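Local coordinates for antifreeze protein (Marinomonas primoryensis, PDB 3P4G) that binds ice, probably through anchored clathrate waters, as a hyperactive, calcium-dependent antifreeze protein with a right-handed beta-helix, at residues A[187-193]-A[210-214]; A[222-228]-A[241-247]. All blocks are in the same frame, centred on the assembly; numbering follows the deposited sequence. Where two conformers were deposited one is given.

Interaction 1: residues A[187-193]-A[210-214]; sequences INASGKV and GEVDG. With CA (calcium ion), chain M.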
loop_
_atom_site.group_PDB
_atom_site.type_symbol
_atom_site.label_atom_id
_atom_site.label_comp_id
_atom_site.label_asym_id
_atom_site.label_seq_id
_atom_site.Cartn_x
_atom_site.Cartn_y
_atom_site.Cartn_z
ATOM N N ILE A 187 7.105 4.180 -6.138
ATOM C CA ILE A 187 7.206 4.642 -4.765
ATOM C C ILE A 187 8.257 5.736 -4.837
ATOM O O ILE A 187 9.452 5.461 -5.002
ATOM C CB ILE A 187 7.582 3.560 -3.774
ATOM C CG1 ILE A 187 6.512 2.475 -3.776
ATOM C CG2 ILE A 187 7.650 4.167 -2.338
ATOM C CD1 ILE A 187 6.788 1.263 -2.849
ATOM N N ASN A 188 7.784 6.969 -4.746
ATOM C CA ASN A 188 8.632 8.161 -4.847
ATOM C C ASN A 188 9.626 8.300 -3.692
ATOM O O ASN A 188 9.534 7.606 -2.706
ATOM C CB ASN A 188 7.759 9.409 -5.002
ATOM C CG ASN A 188 7.206 9.569 -6.417
ATOM O OD1 ASN A 188 7.926 9.389 -7.416
ATOM N ND2 ASN A 188 5.938 9.984 -6.507
ATOM N N ALA A 189 10.587 9.199 -3.827
ATOM C CA ALA A 189 11.616 9.333 -2.814
ATOM C C ALA A 189 11.018 9.575 -1.438
ATOM O O ALA A 189 11.586 9.105 -0.445
ATOM C CB ALA A 189 12.638 10.452 -3.178
ATOM N N SER A 190 9.888 10.302 -1.369
ATOM C CA SER A 190 9.282 10.653 -0.077
ATOM C C SER A 190 8.365 9.523 0.437
ATOM O O SER A 190 7.922 9.553 1.615
ATOM C CB SER A 190 8.467 11.946 -0.219
ATOM O OG SER A 190 7.379 11.735 -1.148
ATOM N N GLY A 191 8.071 8.560 -0.439
ATOM C CA GLY A 191 7.008 7.542 -0.177
ATOM C C GLY A 191 7.581 6.349 0.547
ATOM O O GLY A 191 8.791 6.025 0.414
ATOM N N LYS A 192 6.722 5.664 1.310
ATOM C CA LYS A 192 7.100 4.440 2.010
ATOM C C LYS A 192 5.968 3.458 1.954
ATOM O O LYS A 192 4.786 3.860 2.042
ATOM C CB LYS A 192 7.410 4.723 3.472
ATOM C CG LYS A 192 8.531 5.760 3.625
ATOM C CD LYS A 192 9.083 5.786 5.051
ATOM C CE LYS A 192 9.925 7.046 5.259
ATOM N NZ LYS A 192 11.106 7.117 4.324
ATOM N N VAL A 193 6.308 2.167 1.921
ATOM C CA VAL A 193 5.281 1.110 2.089
ATOM C C VAL A 193 5.842 0.204 3.153
ATOM O O VAL A 193 6.873 -0.427 2.941
ATOM C CB VAL A 193 4.961 0.302 0.824
ATOM C CG1 VAL A 193 4.002 -0.924 1.151
ATOM C CG2 VAL A 193 4.307 1.193 -0.211
ATOM N N GLY A 210 11.747 5.492 -2.986
ATOM C CA GLY A 210 11.527 5.639 -1.505
ATOM C C GLY A 210 11.946 4.387 -0.744
ATOM O O GLY A 210 13.011 3.830 -1.009
ATOM N N GLU A 211 11.115 3.927 0.179
ATOM C CA GLU A 211 11.463 2.800 1.038
ATOM C C GLU A 211 10.326 1.790 1.108
ATOM O O GLU A 211 9.130 2.169 1.070
ATOM C CB GLU A 211 11.756 3.304 2.466
ATOM C CG GLU A 211 12.920 4.340 2.518
ATOM C CD GLU A 211 13.445 4.525 3.913
ATOM O OE1 GLU A 211 12.632 4.822 4.824
ATOM O OE2 GLU A 211 14.664 4.355 4.096
ATOM N N VAL A 212 10.713 0.534 1.294
ATOM C CA VAL A 212 9.789 -0.592 1.524
ATOM C C VAL A 212 10.325 -1.370 2.729
ATOM O O VAL A 212 11.542 -1.578 2.875
ATOM C CB VAL A 212 9.715 -1.516 0.302
ATOM C CG1 VAL A 212 9.114 -2.918 0.645
ATOM C CG2 VAL A 212 8.990 -0.834 -0.859
ATOM N N ASP A 213 9.398 -1.791 3.597
ATOM C CA ASP A 213 9.792 -2.597 4.744
ATOM C C ASP A 213 8.777 -3.734 4.831
ATOM O O ASP A 213 7.562 -3.485 4.961
ATOM C CB ASP A 213 9.734 -1.742 6.019
ATOM C CG ASP A 213 10.461 -2.382 7.191
ATOM O OD1 ASP A 213 10.460 -3.618 7.320
ATOM O OD2 ASP A 213 11.182 -1.636 7.918
ATOM N N GLY A 214 9.278 -4.959 4.776
ATOM C CA GLY A 214 8.417 -6.178 4.871
ATOM C C GLY A 214 7.925 -6.359 6.306
ATOM O O GLY A 214 6.838 -6.954 6.570
HETATM CA CA CA M . 5.444 -8.599 7.304
#
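Lys192 and Glu211 share nearly the same first torsion, with CG anti to the carbonyl carbon in both (chi1 -58° and -59°). Bridged in parallel strands and on the same face, the two side chains run side by side and point the same way. The lysine chain then bends at its last torsion, which turns NZ across to the glutamate. NZ lies 2.8 Å from Glu211 OE1 and forms a salt bridge. It meets this oxygen from above the carboxylate plane. Lys192 CE is also near that oxygen, 3.5 Å from Glu211 OE1.

On the other face of the sheet lie Val193 and Val212. Val212 has CG2 beside its backbone N, and this methyl meets Ile187 CD1 at 3.6 Å. The two side chains cross at about a right angle. Val204 and Leu202 of strand 201-204 pack against Ile187 and Val212 from across the interior.

The backbones run parallel. Glu211 N donates to Gly191 O, Val193 N to Glu211 O at 2.9 Å, and Asp213 N to Val193 O, also at 2.9 Å. Just before strand 192-194, Asn188 to Gly191 form a type I beta turn. Gly210 N reaches Ile187 O at 3.1 Å from above the carbonyl plane. Gly210 sits tightly against the turn, with its CA 3.0 Å from Asn188 O. Asn188 O and Gly191 O leave no room for a CB on Gly210.

At the far end, Gly214 O binds a calcium ion at 2.3 Å. Asp196, Gly198, Asp200, Thr216 and Asp219 complete the site. The arrangement is that of successive coils in a right-handed, calcium-binding beta-helix: parallel strands stacked in register, an aliphatic interior and metal held in the turns.

Interaction 2: residues A[222-228]-A[241-247]; sequences IIAGKVS and RVQSQVW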
loop_
_atom_site.group_PDB
_atom_site.type_symbol
_atom_site.label_atom_id
_atom_site.label_comp_id
_atom_site.label_asym_id
_atom_site.label_seq_id
_atom_site.Cartn_x
_atom_site.Cartn_y
_atom_site.Cartn_z
ATOM N N ILE A 222 8.204 -7.590 -4.579
ATOM C CA ILE A 222 8.595 -7.602 -5.975
ATOM C C ILE A 222 8.608 -6.151 -6.498
ATOM O O ILE A 222 7.586 -5.428 -6.401
ATOM C CB ILE A 222 7.625 -8.385 -6.816
ATOM C CG1 ILE A 222 7.583 -9.860 -6.358
ATOM C CG2 ILE A 222 8.054 -8.342 -8.316
ATOM C CD1 ILE A 222 6.412 -10.700 -6.955
ATOM N N ILE A 223 9.750 -5.750 -7.043
ATOM C CA ILE A 223 9.908 -4.417 -7.683
ATOM C C ILE A 223 10.167 -4.661 -9.158
ATOM O O ILE A 223 11.223 -5.225 -9.536
ATOM C CB ILE A 223 11.058 -3.557 -7.072
ATOM C CG1 ILE A 223 11.029 -3.520 -5.518
ATOM C CG2 ILE A 223 11.034 -2.093 -7.671
ATOM C CD1 ILE A 223 9.735 -2.932 -4.859
ATOM N N ALA A 224 9.229 -4.256 -10.019
ATOM C CA ALA A 224 9.416 -4.444 -11.498
ATOM C C ALA A 224 10.422 -3.472 -12.115
ATOM O O ALA A 224 11.143 -3.844 -13.027
ATOM C CB ALA A 224 8.117 -4.284 -12.226
ATOM N N GLY A 225 10.462 -2.256 -11.577
ATOM C CA GLY A 225 11.278 -1.171 -12.107
ATOM C C GLY A 225 12.605 -1.115 -11.380
ATOM O O GLY A 225 13.039 -2.125 -10.842
ATOM N N LYS A 226 13.249 0.054 -11.424
ATOM C CA LYS A 226 14.593 0.232 -10.893
ATOM C C LYS A 226 14.464 0.493 -9.423
ATOM O O LYS A 226 13.390 0.913 -8.980
ATOM C CB LYS A 226 15.269 1.444 -11.537
ATOM C CG LYS A 226 15.351 1.314 -13.060
ATOM C CD LYS A 226 15.976 2.554 -13.700
ATOM C CE LYS A 226 16.055 2.378 -15.226
ATOM N NZ LYS A 226 14.794 2.957 -15.830
ATOM N N VAL A 227 15.555 0.275 -8.682
ATOM C CA VAL A 227 15.572 0.570 -7.247
ATOM C C VAL A 227 16.746 1.511 -7.029
ATOM O O VAL A 227 17.899 1.163 -7.348
ATOM C CB VAL A 227 15.821 -0.700 -6.395
ATOM C CG1 VAL A 227 15.951 -0.367 -4.870
ATOM C CG2 VAL A 227 14.656 -1.728 -6.635
ATOM N N SER A 228 16.457 2.686 -6.479
ATOM C CA SER A 228 17.514 3.503 -5.912
ATOM C C SER A 228 17.335 3.660 -4.396
ATOM O O SER A 228 18.247 4.165 -3.769
ATOM C CB SER A 228 17.568 4.904 -6.554
ATOM O OG SER A 228 16.377 5.639 -6.246
ATOM N N ARG A 241 12.418 -9.698 -5.007
ATOM C CA ARG A 241 12.818 -9.808 -6.397
ATOM C C ARG A 241 12.828 -8.393 -7.000
ATOM O O ARG A 241 11.854 -7.649 -6.825
ATOM C CB ARG A 241 11.858 -10.684 -7.165
ATOM C CG ARG A 241 12.133 -10.762 -8.693
ATOM C CD ARG A 241 11.787 -12.125 -9.209
ATOM N NE ARG A 241 10.359 -12.358 -9.089
ATOM C CZ ARG A 241 9.463 -11.923 -9.985
ATOM N NH1 ARG A 241 9.892 -11.241 -11.042
ATOM N NH2 ARG A 241 8.137 -12.144 -9.821
ATOM N N VAL A 242 13.920 -8.053 -7.666
ATOM C CA VAL A 242 14.042 -6.749 -8.371
ATOM C C VAL A 242 14.284 -7.057 -9.838
ATOM O O VAL A 242 15.238 -7.775 -10.215
ATOM C CB VAL A 242 15.186 -5.846 -7.838
ATOM C CG1 VAL A 242 15.274 -4.491 -8.645
ATOM C CG2 VAL A 242 15.049 -5.615 -6.333
ATOM N N GLN A 243 13.434 -6.499 -10.698
ATOM C CA GLN A 243 13.521 -6.861 -12.122
ATOM C C GLN A 243 14.303 -5.927 -13.033
ATOM O O GLN A 243 14.588 -6.296 -14.177
ATOM C CB GLN A 243 12.092 -7.041 -12.667
ATOM C CG GLN A 243 11.305 -8.081 -11.919
ATOM C CD GLN A 243 10.029 -8.425 -12.630
ATOM O OE1 GLN A 243 9.014 -7.792 -12.415
ATOM N NE2 GLN A 243 10.066 -9.461 -13.478
ATOM N N SER A 244 14.628 -4.727 -12.550
ATOM C CA SER A 244 15.423 -3.767 -13.317
ATOM C C SER A 244 16.645 -3.323 -12.513
ATOM O O SER A 244 16.946 -3.918 -11.482
ATOM C CB SER A 244 14.568 -2.561 -13.763
ATOM O OG SER A 244 13.352 -2.975 -14.406
ATOM N N GLN A 245 17.347 -2.287 -12.988
ATOM C CA GLN A 245 18.639 -1.860 -12.426
ATOM C C GLN A 245 18.503 -1.483 -10.981
ATOM O O GLN A 245 17.541 -0.803 -10.600
ATOM C CB GLN A 245 19.181 -0.648 -13.180
ATOM C CG GLN A 245 19.560 -0.922 -14.629
ATOM C CD GLN A 245 18.441 -0.638 -15.625
ATOM O OE1 GLN A 245 17.239 -0.838 -15.337
ATOM N NE2 GLN A 245 18.835 -0.200 -16.829
ATOM N N VAL A 246 19.485 -1.915 -10.187
ATOM C CA VAL A 246 19.609 -1.480 -8.815
ATOM C C VAL A 246 20.785 -0.497 -8.824
ATOM O O VAL A 246 21.950 -0.868 -9.074
ATOM C CB VAL A 246 19.942 -2.636 -7.864
ATOM C CG1 VAL A 246 20.146 -2.112 -6.413
ATOM C CG2 VAL A 246 18.815 -3.671 -7.864
ATOM N N TRP A 247 20.471 0.770 -8.598
ATOM C CA TRP A 247 21.482 1.815 -8.652
ATOM C C TRP A 247 22.392 1.809 -7.400
ATOM O O TRP A 247 22.056 1.190 -6.372
ATOM C CB TRP A 247 20.789 3.160 -8.846
ATOM C CG TRP A 247 20.235 3.362 -10.271
ATOM C CD1 TRP A 247 20.492 2.603 -11.392
ATOM C CD2 TRP A 247 19.383 4.428 -10.691
ATOM N NE1 TRP A 247 19.807 3.121 -12.485
ATOM C CE2 TRP A 247 19.133 4.252 -12.079
ATOM C CE3 TRP A 247 18.801 5.517 -10.028
ATOM C CZ2 TRP A 247 18.315 5.139 -12.818
ATOM C CZ3 TRP A 247 17.977 6.396 -10.762
ATOM C CH2 TRP A 247 17.748 6.205 -12.129
#
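Ser244 OG donates to Ala224 O at 2.7 Å, in the carbonyl plane and on a lone pair. Four backbone bonds flank it. Ile223 N binds Arg241 O and Gln243 N binds Ile223 O, both at 2.8 Å. Past the turn, Val227 N binds Gln245 O and Trp247 N binds Val227 O. These bonds join two successive coils of the beta-helix, with parallel strands first and matching turns after them.

Bends at chi2 and chi3 turn the Arg241 guanidinium back along Ile222, whose CG2 lies over one face, offset toward the rim. Arg241 NH2 lies 3.6 Å from Ile222 CD1. Glu264 makes a salt bridge to Arg241 and also accepts from Gln243.

Lys226 runs alongside Gln245, with CE 3.4 Å from Gln245 OE1. Its CD meets Trp247 CZ2 at 3.6 Å, and Ser228 CB touches the same indole at CE3. A serine in place of Lys226 would probably open a gap beside the indole and leave the Gln245 amide freer to turn. On the interior side, Val227 and Val242 cross; Val242 has two conformers, so the close approach of their methyls is doubtful. Ile231 lies against Ile223 there.

Overall arrangement
From the N terminus, interaction 1 comes first. Segment 187-193 turns into strand 192-194, and the chain passes through strand 201-204 before 210-214 returns beside it and closes the loop. Strand 211-213 leads through a calcium-binding turn into strand 220-223, where interaction 2 opens. Its loop runs through strand 230-232 and closes at 241-247. The two loops follow in series and neither nest nor cross. Their centres are 13 Å apart and their nearest atoms about 5 Å, without touching. Interaction 1 ties neighbouring coils along the row containing strands 192-194 and 211-213. Interaction 2 ties coils along the row containing strands 220-223 and 239-242, and the turns beyond.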